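Local structure of queuine lyase ([Clostridium] spiroforme DSM 1552, 6P78) at residues 233-236 against 237-240; 194-197 against 198-202; 222-225 against 226-230; 182-185 against 186-190; 165-168 against 169-172. The protein belongs to the radical SAM enzymes, binds a [4Fe-4S] cluster, S-adenosylmethionine and queuine, and probably cleaves a C-N bond of the queuine. One frame throughout, in Å; residues are numbered along the deposited sequence.

Contact 1 (233-236 against 237-240); sequences KNNR and KYDY
The ring of Y240 carries the CG methylene of K233 over the centre of one face, 3.6 Å from the ring centroid, in a CH-pi contact. The Y238 ring has CB of its chain neighbour K237 above its centre and meets the carboxamide of N235 obliquely, the two planes 51° apart; N235 CG comes within 3.5 Å of Y238 CD2. Between these ring contacts lies a type I beta turn, N235 to Y238, which brings the chain from the loop behind helix 230-233 into strand 238-241 at one edge of the three-stranded parallel sheet. Two bonds fix it. The backbone amide of Y238 reaches N235 O at 3.2 Å. The second bond makes an Asx turn: with CG of N235 anti to its own nitrogen (chi1 -175°), the amide oxygen OD1 reaches forward to K237 N and accepts at 2.9 Å, in the carbonyl plane. One asparagine thus serves the turn with both its main-chain and its side-chain oxygen. K32 adds a bond to N235 O, and the Y238 hydroxyl is bonded to F200 O. Beyond CG, K233 runs out extended, its ammonium paired with D226, and CE passes 3.9 Å from Y240 OH.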
# COMPACT_ATOMS: atom_id res chain seq x y z
N LYS A 233 12.74 -12.21 -1.99
CA LYS A 233 13.32 -10.94 -1.58
C LYS A 233 13.97 -10.23 -2.75
O LYS A 233 13.94 -8.99 -2.83
CB LYS A 233 14.35 -11.17 -0.47
CG LYS A 233 13.75 -11.71 0.81
CD LYS A 233 14.84 -11.95 1.84
CE LYS A 233 14.29 -12.70 3.05
NZ LYS A 233 15.42 -13.14 3.91
N ASN A 234 14.57 -10.98 -3.67
CA ASN A 234 15.32 -10.42 -4.78
C ASN A 234 14.55 -10.40 -6.10
O ASN A 234 15.14 -10.15 -7.15
CB ASN A 234 16.62 -11.20 -4.97
CG ASN A 234 17.57 -10.99 -3.82
OD1 ASN A 234 17.79 -9.86 -3.39
ND2 ASN A 234 18.12 -12.08 -3.30
N ASN A 235 13.25 -10.71 -6.06
CA ASN A 235 12.42 -10.68 -7.26
C ASN A 235 12.12 -9.23 -7.64
O ASN A 235 11.51 -8.49 -6.86
CB ASN A 235 11.13 -11.46 -7.02
CG ASN A 235 10.27 -11.58 -8.27
OD1 ASN A 235 10.09 -10.61 -9.01
ND2 ASN A 235 9.72 -12.77 -8.51
N ARG A 236 12.58 -8.83 -8.84
CA ARG A 236 12.48 -7.45 -9.29
C ARG A 236 11.05 -6.90 -9.27
O ARG A 236 10.86 -5.68 -9.18
CB ARG A 236 13.02 -7.35 -10.71
CG ARG A 236 13.30 -5.95 -11.20
CD ARG A 236 14.80 -5.74 -11.34
NE ARG A 236 15.17 -4.35 -11.61
CZ ARG A 236 15.96 -3.62 -10.84
NH1 ARG A 236 16.46 -4.12 -9.72
NH2 ARG A 236 16.25 -2.37 -11.19
N LYS A 237 10.05 -7.77 -9.40
CA LYS A 237 8.68 -7.28 -9.57
C LYS A 237 8.02 -6.86 -8.26
O LYS A 237 7.05 -6.10 -8.29
CB LYS A 237 7.81 -8.36 -10.23
CG LYS A 237 8.30 -8.74 -11.62
CD LYS A 237 7.59 -9.98 -12.14
CE LYS A 237 6.10 -9.78 -12.18
NZ LYS A 237 5.44 -10.86 -12.98
N TYR A 238 8.49 -7.37 -7.13
CA TYR A 238 7.74 -7.34 -5.88
C TYR A 238 8.60 -6.70 -4.80
O TYR A 238 9.77 -7.06 -4.65
CB TYR A 238 7.30 -8.76 -5.46
CG TYR A 238 6.56 -9.49 -6.56
CD1 TYR A 238 5.38 -8.97 -7.07
CD2 TYR A 238 7.06 -10.65 -7.13
CE1 TYR A 238 4.71 -9.58 -8.09
CE2 TYR A 238 6.38 -11.31 -8.15
CZ TYR A 238 5.21 -10.76 -8.63
OH TYR A 238 4.53 -11.37 -9.65
N ASP A 239 8.04 -5.75 -4.07
CA ASP A 239 8.76 -5.14 -2.97
C ASP A 239 8.59 -6.01 -1.74
O ASP A 239 7.50 -6.51 -1.46
CB ASP A 239 8.24 -3.73 -2.69
CG ASP A 239 8.53 -2.77 -3.83
OD1 ASP A 239 9.69 -2.72 -4.31
OD2 ASP A 239 7.59 -2.08 -4.29
N TYR A 240 9.66 -6.17 -0.97
CA TYR A 240 9.62 -7.07 0.18
C TYR A 240 10.00 -6.27 1.42
O TYR A 240 11.07 -5.67 1.46
CB TYR A 240 10.58 -8.25 -0.06
CG TYR A 240 10.52 -9.39 0.94
CD1 TYR A 240 10.99 -9.23 2.24
CD2 TYR A 240 10.06 -10.64 0.56
CE1 TYR A 240 10.96 -10.29 3.15
CE2 TYR A 240 10.03 -11.70 1.45
CZ TYR A 240 10.48 -11.52 2.75
OH TYR A 240 10.46 -12.58 3.63

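Contact 2 (194-197 against 198-202); sequences EILT and KYFDH
The carbonyl oxygen of I195 is gripped by two amides at the end of helix 186-199, Y199 N and, weakly, K198 N, and is bordered by the edge of the Y199 ring. Y199 N gives the stronger bond, 3.0 Å to I195 O. K198 N makes its main bond to E194 O at 3.1 Å and lends I195 O a weak second one at 3.3 Å. The ring edge lies in plane with the same oxygen, Y199 CD2 being 3.4 Å from I195 O. Helical bonding continues one residue further, where F200 N donates to L196 O at 3.1 Å, although F200 itself has already left helical backbone angles. This is how a helix commonly runs out, the last amide still paired while the chain swings into an extended path. Apolar side chains pack at the bend. In I195, chi1 of -74° puts CG1 anti to the carbonyl carbon and turns CG2 toward the helix end, where it touches Y199 CD2 at 3.9 Å and comes near CE2 of F200. L196 crosses F200 at about a right angle, its CD1 4.1 Å from F200 CB. Past the bend, the H202 imidazole is held at both nitrogens, ND1 by S174 and NE2 by D239, which should fix its rotation. The whole forms the turn from helix to strand in the beta-alpha-beta unit 178-179, 186-199, 203-207: Y199 and F200 pack on helix 165-169, and L196 and T197 face Y238 of strand 238-241.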
# COMPACT_ATOMS: atom_id res chain seq x y z
N GLU A 194 1.63 -18.09 -5.09
CA GLU A 194 1.30 -18.62 -6.41
C GLU A 194 0.43 -17.64 -7.19
O GLU A 194 0.64 -17.44 -8.39
CB GLU A 194 0.57 -19.96 -6.29
CG GLU A 194 1.46 -21.13 -5.87
CD GLU A 194 0.65 -22.36 -5.46
OE1 GLU A 194 1.25 -23.29 -4.87
OE2 GLU A 194 -0.58 -22.40 -5.72
N ILE A 195 -0.57 -17.07 -6.53
CA ILE A 195 -1.49 -16.16 -7.20
C ILE A 195 -0.76 -14.86 -7.55
O ILE A 195 -0.87 -14.35 -8.67
CB ILE A 195 -2.71 -15.89 -6.31
CG1 ILE A 195 -3.65 -17.09 -6.29
CG2 ILE A 195 -3.45 -14.64 -6.79
CD1 ILE A 195 -4.61 -17.04 -5.09
N LEU A 196 -0.00 -14.32 -6.60
CA LEU A 196 0.75 -13.09 -6.86
C LEU A 196 1.63 -13.25 -8.10
O LEU A 196 1.61 -12.41 -9.02
CB LEU A 196 1.61 -12.76 -5.64
CG LEU A 196 2.50 -11.52 -5.83
CD1 LEU A 196 1.64 -10.27 -5.87
CD2 LEU A 196 3.53 -11.46 -4.71
N THR A 197 2.41 -14.33 -8.14
CA THR A 197 3.40 -14.48 -9.20
C THR A 197 2.75 -14.83 -10.54
O THR A 197 3.32 -14.52 -11.60
CB THR A 197 4.46 -15.52 -8.81
OG1 THR A 197 3.86 -16.82 -8.63
CG2 THR A 197 5.18 -15.11 -7.52
N LYS A 198 1.58 -15.46 -10.52
CA LYS A 198 0.95 -15.80 -11.80
C LYS A 198 0.25 -14.60 -12.43
O LYS A 198 0.31 -14.42 -13.66
CB LYS A 198 -0.06 -16.95 -11.63
CG LYS A 198 -0.91 -17.19 -12.88
CD LYS A 198 -1.79 -18.41 -12.73
CE LYS A 198 -2.84 -18.48 -13.85
NZ LYS A 198 -3.66 -19.71 -13.71
N TYR A 199 -0.41 -13.78 -11.62
CA TYR A 199 -1.38 -12.82 -12.13
C TYR A 199 -0.90 -11.37 -12.13
O TYR A 199 -1.45 -10.56 -12.88
CB TYR A 199 -2.67 -12.86 -11.29
CG TYR A 199 -3.53 -14.07 -11.53
CD1 TYR A 199 -4.39 -14.13 -12.62
CD2 TYR A 199 -3.50 -15.17 -10.66
CE1 TYR A 199 -5.20 -15.24 -12.83
CE2 TYR A 199 -4.30 -16.27 -10.86
CZ TYR A 199 -5.15 -16.30 -11.94
OH TYR A 199 -5.95 -17.41 -12.13
N PHE A 200 0.05 -11.01 -11.28
CA PHE A 200 0.29 -9.60 -11.01
C PHE A 200 1.70 -9.21 -11.40
O PHE A 200 2.65 -9.97 -11.22
CB PHE A 200 0.06 -9.28 -9.55
CG PHE A 200 -1.38 -9.41 -9.14
CD1 PHE A 200 -2.26 -8.34 -9.27
CD2 PHE A 200 -1.87 -10.62 -8.65
CE1 PHE A 200 -3.61 -8.48 -8.89
CE2 PHE A 200 -3.19 -10.74 -8.28
CZ PHE A 200 -4.06 -9.67 -8.39
N ASP A 201 1.84 -7.98 -11.91
CA ASP A 201 3.13 -7.45 -12.34
C ASP A 201 3.83 -6.62 -11.27
O ASP A 201 5.00 -6.26 -11.46
CB ASP A 201 2.92 -6.60 -13.59
CG ASP A 201 2.59 -7.44 -14.81
OD1 ASP A 201 3.11 -8.59 -14.92
OD2 ASP A 201 1.81 -6.96 -15.65
N HIS A 202 3.15 -6.29 -10.19
CA HIS A 202 3.77 -5.67 -9.04
C HIS A 202 3.04 -6.17 -7.82
O HIS A 202 1.97 -6.77 -7.92
CB HIS A 202 3.73 -4.13 -9.09
CG HIS A 202 4.45 -3.47 -7.95
ND1 HIS A 202 3.79 -2.83 -6.92
CD2 HIS A 202 5.78 -3.36 -7.67
CE1 HIS A 202 4.67 -2.37 -6.05
NE2 HIS A 202 5.88 -2.67 -6.48

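Contact 3 (222-225 against 226-230); sequences IKWF and DEEYH
I222 O accepts the amide of D226 at 2.9 Å, the first of a run of i to i+4 bonds along helix 219-228. E227 N makes weak bonds to K223 O and W224 O, and the run tightens again with E228 N to W224 O at 2.8 Å and Y229 N to F225 O. At Y229 the backbone turns out of helical angles, yet this last amide stays paired. The side chains of W224, F225 and Y229 gather here as an aromatic cluster of the radical SAM core, in which F225 is buried against strand 203-207 and helix 186-199, while W224 and Y229 stay partly exposed. Y229 serves both partners. Its edge meets the face of the W224 six-membered ring in an offset edge-to-face pair, planes 74° apart, with Y229 CE1 3.8 Å from W224 CH2. Toward F225 it lies nearly parallel but slid aside: Y229 CB sits over one face of that ring, 3.8 Å from its centroid, and the rings scarcely overlap. F225 reaches this place because CG stands anti to its nitrogen (chi1 -173°). On the indole, CB of E228 covers one face above the five-membered ring, and K186, at the start of helix 186-199, adds a cation-pi contact. A water at the indole edge gives a hydrogen bond to E228 OE2 and receives a weak one from W224 NE1.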
# COMPACT_ATOMS: atom_id res chain seq x y z
N ILE A 222 6.68 -17.24 10.15
CA ILE A 222 7.57 -16.22 9.62
C ILE A 222 8.96 -16.81 9.42
O ILE A 222 9.61 -16.56 8.39
CB ILE A 222 7.59 -15.00 10.56
CG1 ILE A 222 6.24 -14.30 10.55
CG2 ILE A 222 8.75 -14.01 10.17
CD1 ILE A 222 6.13 -13.16 11.57
N LYS A 223 9.42 -17.61 10.38
CA LYS A 223 10.70 -18.29 10.24
C LYS A 223 10.71 -19.16 8.99
O LYS A 223 11.69 -19.20 8.24
CB LYS A 223 10.99 -19.12 11.49
CG LYS A 223 12.34 -19.80 11.54
CD LYS A 223 12.52 -20.46 12.91
CE LYS A 223 13.79 -21.28 12.99
NZ LYS A 223 14.96 -20.37 13.11
N TRP A 224 9.62 -19.88 8.77
CA TRP A 224 9.56 -20.77 7.62
C TRP A 224 9.56 -19.97 6.32
O TRP A 224 10.30 -20.28 5.38
CB TRP A 224 8.31 -21.66 7.70
CG TRP A 224 7.87 -22.23 6.39
CD1 TRP A 224 8.37 -23.35 5.78
CD2 TRP A 224 6.84 -21.73 5.53
NE1 TRP A 224 7.71 -23.57 4.60
CE2 TRP A 224 6.77 -22.60 4.42
CE3 TRP A 224 5.95 -20.64 5.60
CZ2 TRP A 224 5.86 -22.41 3.38
CZ3 TRP A 224 5.05 -20.45 4.56
CH2 TRP A 224 5.01 -21.33 3.46
N PHE A 225 8.77 -18.91 6.28
CA PHE A 225 8.66 -18.10 5.08
C PHE A 225 9.99 -17.44 4.75
O PHE A 225 10.41 -17.41 3.59
CB PHE A 225 7.56 -17.05 5.26
CG PHE A 225 7.25 -16.28 4.01
CD1 PHE A 225 6.44 -16.82 3.03
CD2 PHE A 225 7.77 -15.01 3.82
CE1 PHE A 225 6.15 -16.11 1.87
CE2 PHE A 225 7.49 -14.30 2.67
CZ PHE A 225 6.68 -14.85 1.69
N ASP A 226 10.71 -16.97 5.78
CA ASP A 226 11.97 -16.29 5.54
C ASP A 226 12.97 -17.20 4.83
O ASP A 226 13.74 -16.74 3.98
CB ASP A 226 12.55 -15.78 6.85
CG ASP A 226 13.85 -15.06 6.65
OD1 ASP A 226 13.83 -14.01 5.98
OD2 ASP A 226 14.88 -15.55 7.16
N GLU A 227 12.96 -18.50 5.14
CA GLU A 227 13.89 -19.40 4.46
C GLU A 227 13.31 -19.94 3.16
O GLU A 227 14.03 -20.02 2.16
CB GLU A 227 14.28 -20.55 5.39
CG GLU A 227 13.12 -21.43 5.84
CD GLU A 227 13.44 -22.31 7.05
OE1 GLU A 227 12.49 -22.76 7.74
OE2 GLU A 227 14.65 -22.55 7.30
N GLU A 228 12.03 -20.29 3.14
CA GLU A 228 11.46 -20.97 1.98
C GLU A 228 11.26 -20.03 0.81
O GLU A 228 11.41 -20.44 -0.35
CB GLU A 228 10.13 -21.63 2.37
CG GLU A 228 9.34 -22.18 1.19
CD GLU A 228 9.75 -23.59 0.80
OE1 GLU A 228 10.89 -24.00 1.13
OE2 GLU A 228 8.93 -24.29 0.15
N TYR A 229 10.93 -18.76 1.08
CA TYR A 229 10.67 -17.77 0.04
C TYR A 229 11.78 -16.73 -0.02
O TYR A 229 11.55 -15.57 -0.38
CB TYR A 229 9.30 -17.14 0.23
CG TYR A 229 8.22 -18.13 -0.15
CD1 TYR A 229 7.79 -19.09 0.76
CD2 TYR A 229 7.70 -18.17 -1.44
CE1 TYR A 229 6.83 -20.02 0.40
CE2 TYR A 229 6.75 -19.12 -1.81
CZ TYR A 229 6.31 -20.03 -0.88
OH TYR A 229 5.37 -21.00 -1.22
N HIS A 230 13.01 -17.14 0.28
CA HIS A 230 14.14 -16.22 0.22
C HIS A 230 14.33 -15.63 -1.17
O HIS A 230 14.71 -14.47 -1.32
CB HIS A 230 15.41 -16.93 0.68
CG HIS A 230 16.61 -16.03 0.77
ND1 HIS A 230 16.72 -15.04 1.72
CD2 HIS A 230 17.73 -15.96 0.01
CE1 HIS A 230 17.87 -14.40 1.55
NE2 HIS A 230 18.50 -14.94 0.52
O HOH W 1 14.14 -17.86 8.78
O HOH W 2 7.50 -25.52 1.86

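Contact 4 (182-185 against 186-190); sequences QGQT and KEMIR
CB of M188 starts 3.3 Å from T185 OG1, and from there the thioether turns back along the chain that precedes its helix. CG is anti to the backbone N (chi1 -171°), and the extended second torsion (-172°) then carries SD toward Q184. The sulfur SD lies 3.9 Å from Q184 CG, the two side chains crossing at about a right angle. A bend at the last torsion then brings the methyl CE to 4.0 Å from G183 O. The same residue takes part in the N-cap of helix 186-199 through its backbone amide: T185 occupies the N-cap position, and its OG1 accepts from M188 N at 3.0 Å. Its carbonyl oxygen takes the first full helical bond, from I189 N at 3.1 Å, so T185 contributes a side-chain and a main-chain acceptor. The Q184 amide runs past I189, OE1 approaching CD1 at 3.8 Å. That same buried oxygen is bonded to the amides of G180 and I181, and so ties the loop back to the end of strand 178-179. M188 itself packs on M151 of helix 149-155. In chemical terms, the hydroxyl gives a first-turn amide, which precedes the regular i to i+4 bonding, a side-chain acceptor, and an oxygen placed here would be expected to sit favourably against the partial positive charge of the helix start.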
# COMPACT_ATOMS: atom_id res chain seq x y z
N GLN A 182 -1.09 -15.20 13.09
CA GLN A 182 -1.71 -16.37 13.73
C GLN A 182 -3.04 -16.70 13.06
O GLN A 182 -3.90 -15.84 12.88
CB GLN A 182 -1.94 -16.11 15.22
CG GLN A 182 -0.68 -16.05 16.04
CD GLN A 182 -0.99 -15.89 17.50
OE1 GLN A 182 -2.03 -15.30 17.87
NE2 GLN A 182 -0.13 -16.42 18.35
N GLY A 183 -3.22 -17.97 12.70
CA GLY A 183 -4.37 -18.38 11.94
C GLY A 183 -4.08 -18.66 10.48
O GLY A 183 -4.88 -19.36 9.83
N GLN A 184 -2.98 -18.13 9.96
CA GLN A 184 -2.51 -18.53 8.64
C GLN A 184 -1.91 -19.93 8.69
O GLN A 184 -1.59 -20.47 9.75
CB GLN A 184 -1.48 -17.54 8.13
CG GLN A 184 -2.07 -16.22 7.77
CD GLN A 184 -1.07 -15.34 7.05
OE1 GLN A 184 0.05 -15.16 7.51
NE2 GLN A 184 -1.46 -14.83 5.88
N THR A 185 -1.76 -20.53 7.51
CA THR A 185 -1.11 -21.82 7.34
C THR A 185 -0.07 -21.71 6.24
O THR A 185 -0.11 -20.77 5.43
CB THR A 185 -2.10 -22.92 6.95
OG1 THR A 185 -2.67 -22.55 5.69
CG2 THR A 185 -3.21 -23.07 7.99
N LYS A 186 0.83 -22.70 6.16
CA LYS A 186 1.74 -22.76 5.02
C LYS A 186 0.98 -22.83 3.71
O LYS A 186 1.35 -22.17 2.73
CB LYS A 186 2.67 -23.97 5.14
CG LYS A 186 3.72 -23.79 6.21
CD LYS A 186 4.65 -25.00 6.26
CE LYS A 186 5.65 -24.84 7.40
NZ LYS A 186 5.97 -26.16 8.04
N GLU A 187 -0.08 -23.64 3.65
CA GLU A 187 -0.85 -23.77 2.42
C GLU A 187 -1.45 -22.43 2.01
O GLU A 187 -1.51 -22.10 0.82
CB GLU A 187 -1.95 -24.82 2.61
CG GLU A 187 -1.40 -26.26 2.70
CD GLU A 187 -0.91 -26.67 4.09
OE1 GLU A 187 -1.11 -25.93 5.09
OE2 GLU A 187 -0.30 -27.77 4.18
N MET A 188 -1.90 -21.65 2.98
CA MET A 188 -2.52 -20.37 2.65
C MET A 188 -1.49 -19.42 2.06
O MET A 188 -1.74 -18.77 1.04
CB MET A 188 -3.15 -19.76 3.91
CG MET A 188 -4.00 -18.55 3.63
SD MET A 188 -4.51 -17.77 5.19
CE MET A 188 -5.52 -19.03 5.92
N ILE A 189 -0.31 -19.37 2.67
CA ILE A 189 0.74 -18.47 2.21
C ILE A 189 1.27 -18.92 0.85
O ILE A 189 1.48 -18.10 -0.05
CB ILE A 189 1.84 -18.42 3.28
CG1 ILE A 189 1.28 -17.72 4.53
CG2 ILE A 189 3.09 -17.68 2.77
CD1 ILE A 189 2.12 -17.88 5.75
N ARG A 190 1.48 -20.23 0.69
CA ARG A 190 1.91 -20.78 -0.59
C ARG A 190 0.97 -20.36 -1.71
O ARG A 190 1.42 -19.94 -2.78
CB ARG A 190 1.97 -22.30 -0.53
CG ARG A 190 3.12 -22.87 0.27
CD ARG A 190 3.14 -24.40 0.17
NE ARG A 190 4.26 -24.99 0.89
CZ ARG A 190 4.13 -25.86 1.88
NH1 ARG A 190 5.21 -26.34 2.49
NH2 ARG A 190 2.92 -26.27 2.25

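Contact 5 (165-168 against 169-172); sequences IEEI and LEDF
With CG1 of I168 anti to its carbonyl carbon (chi1 -61°), the branch methyl CG2 stands beside that carbon and leans toward the end of the helix, where it meets CB of F172. The two side chains cross at about a right angle, and I168 CG2 touches F172 CB at 3.9 Å. The same pair is tied through the backbone. I168 O receives two amides, F172 N at 2.9 Å and D171 N at 3.2 Å, the latter from above the carbonyl plane. Because CG of F172 is anti to its own carbonyl carbon (chi1 -64°), the ring turns an edge to this oxygen, CD2 being 3.6 Å from I168 O, in plane with the ring. This double acceptance closes the short, weakly bonded helix 165-169, where E170 N manages just weak bonds to E166 O and E167 O, and turns the chain toward strand 178-179. F172 ends buried: its ring meets that of Y121, and its side chain packs on T142 and is about 7 Å from the bound S-adenosylmethionine. On the outer side E167 and E170 run side by side, pointing the same way, with their OE2 atoms 5.6 Å apart; E167 OE1 accepts from D163 N. Two carboxylates so placed would be expected to disfavour each other mildly. K124, however, forms a salt bridge with E170 OE1 and also bonds E167 O, so its positive charge probably offsets part of that repulsion and favours the ionised form of E170.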
# COMPACT_ATOMS: atom_id res chain seq x y z
N ILE A 165 -10.00 -13.63 -9.75
CA ILE A 165 -8.80 -12.79 -9.60
C ILE A 165 -8.79 -11.71 -10.67
O ILE A 165 -8.39 -10.56 -10.41
CB ILE A 165 -7.52 -13.65 -9.67
CG1 ILE A 165 -7.51 -14.71 -8.57
CG2 ILE A 165 -6.28 -12.77 -9.57
CD1 ILE A 165 -7.48 -14.13 -7.19
N GLU A 166 -9.23 -12.05 -11.89
CA GLU A 166 -9.25 -11.09 -12.98
C GLU A 166 -10.09 -9.87 -12.66
O GLU A 166 -9.81 -8.78 -13.19
CB GLU A 166 -9.75 -11.77 -14.25
CG GLU A 166 -8.74 -12.76 -14.85
CD GLU A 166 -8.87 -14.19 -14.32
OE1 GLU A 166 -9.60 -14.41 -13.32
OE2 GLU A 166 -8.24 -15.10 -14.90
N GLU A 167 -11.08 -10.00 -11.76
CA GLU A 167 -11.86 -8.84 -11.35
C GLU A 167 -10.99 -7.78 -10.68
O GLU A 167 -11.20 -6.58 -10.88
CB GLU A 167 -12.99 -9.25 -10.41
CG GLU A 167 -14.17 -9.84 -11.15
CD GLU A 167 -15.36 -10.17 -10.25
OE1 GLU A 167 -15.26 -9.98 -9.01
OE2 GLU A 167 -16.39 -10.63 -10.80
N ILE A 168 -10.02 -8.21 -9.87
CA ILE A 168 -9.10 -7.28 -9.22
C ILE A 168 -8.33 -6.49 -10.27
O ILE A 168 -8.15 -5.27 -10.16
CB ILE A 168 -8.13 -8.02 -8.29
CG1 ILE A 168 -8.88 -8.74 -7.19
CG2 ILE A 168 -7.10 -7.05 -7.69
CD1 ILE A 168 -8.04 -9.83 -6.56
N LEU A 169 -7.82 -7.20 -11.28
CA LEU A 169 -6.96 -6.62 -12.29
C LEU A 169 -7.69 -5.65 -13.20
O LEU A 169 -7.01 -4.87 -13.89
CB LEU A 169 -6.33 -7.70 -13.15
CG LEU A 169 -5.21 -8.45 -12.44
CD1 LEU A 169 -4.97 -9.77 -13.13
CD2 LEU A 169 -3.97 -7.57 -12.47
N GLU A 170 -9.03 -5.63 -13.19
CA GLU A 170 -9.73 -4.63 -13.97
C GLU A 170 -9.29 -3.21 -13.58
O GLU A 170 -9.28 -2.32 -14.42
CB GLU A 170 -11.24 -4.77 -13.80
CG GLU A 170 -11.81 -5.97 -14.54
CD GLU A 170 -13.18 -6.39 -14.03
OE1 GLU A 170 -13.77 -5.68 -13.19
OE2 GLU A 170 -13.66 -7.46 -14.48
N ASP A 171 -8.93 -3.00 -12.31
CA ASP A 171 -8.64 -1.65 -11.85
C ASP A 171 -7.45 -1.54 -10.93
O ASP A 171 -6.95 -0.42 -10.74
CB ASP A 171 -9.87 -1.06 -11.14
CG ASP A 171 -11.02 -0.77 -12.10
OD1 ASP A 171 -10.93 0.21 -12.90
OD2 ASP A 171 -12.03 -1.53 -12.04
N PHE A 172 -6.99 -2.63 -10.31
CA PHE A 172 -5.87 -2.60 -9.39
C PHE A 172 -4.69 -3.33 -10.01
O PHE A 172 -4.86 -4.30 -10.75
CB PHE A 172 -6.22 -3.24 -8.05
CG PHE A 172 -7.29 -2.50 -7.32
CD1 PHE A 172 -7.00 -1.40 -6.54
CD2 PHE A 172 -8.62 -2.88 -7.45
CE1 PHE A 172 -8.00 -0.72 -5.87
CE2 PHE A 172 -9.62 -2.20 -6.79
CZ PHE A 172 -9.32 -1.11 -6.00

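From the N terminus the order is contact 5, contact 4, contact 2, contact 3, contact 1; each is closed before the next opens, so none nests or crosses, and each closes only a local turn. Contact 5 ends helix 165-169, contacts 4 and 2 begin and end helix 186-199, contact 3 ends helix 219-228, and contact 1 leads into strand 238-241. Space joins what sequence separates. Contact 5 packs on contact 2 through L169 and F200. Contact 4 touches contact 3 where I189 meets the aromatic cluster, and contact 1 is tied to contact 2 by probable hydrogen bonds of Y238 and D239, and to contact 3 by the K233-D226 salt bridge, bringing helix ends and sheet together.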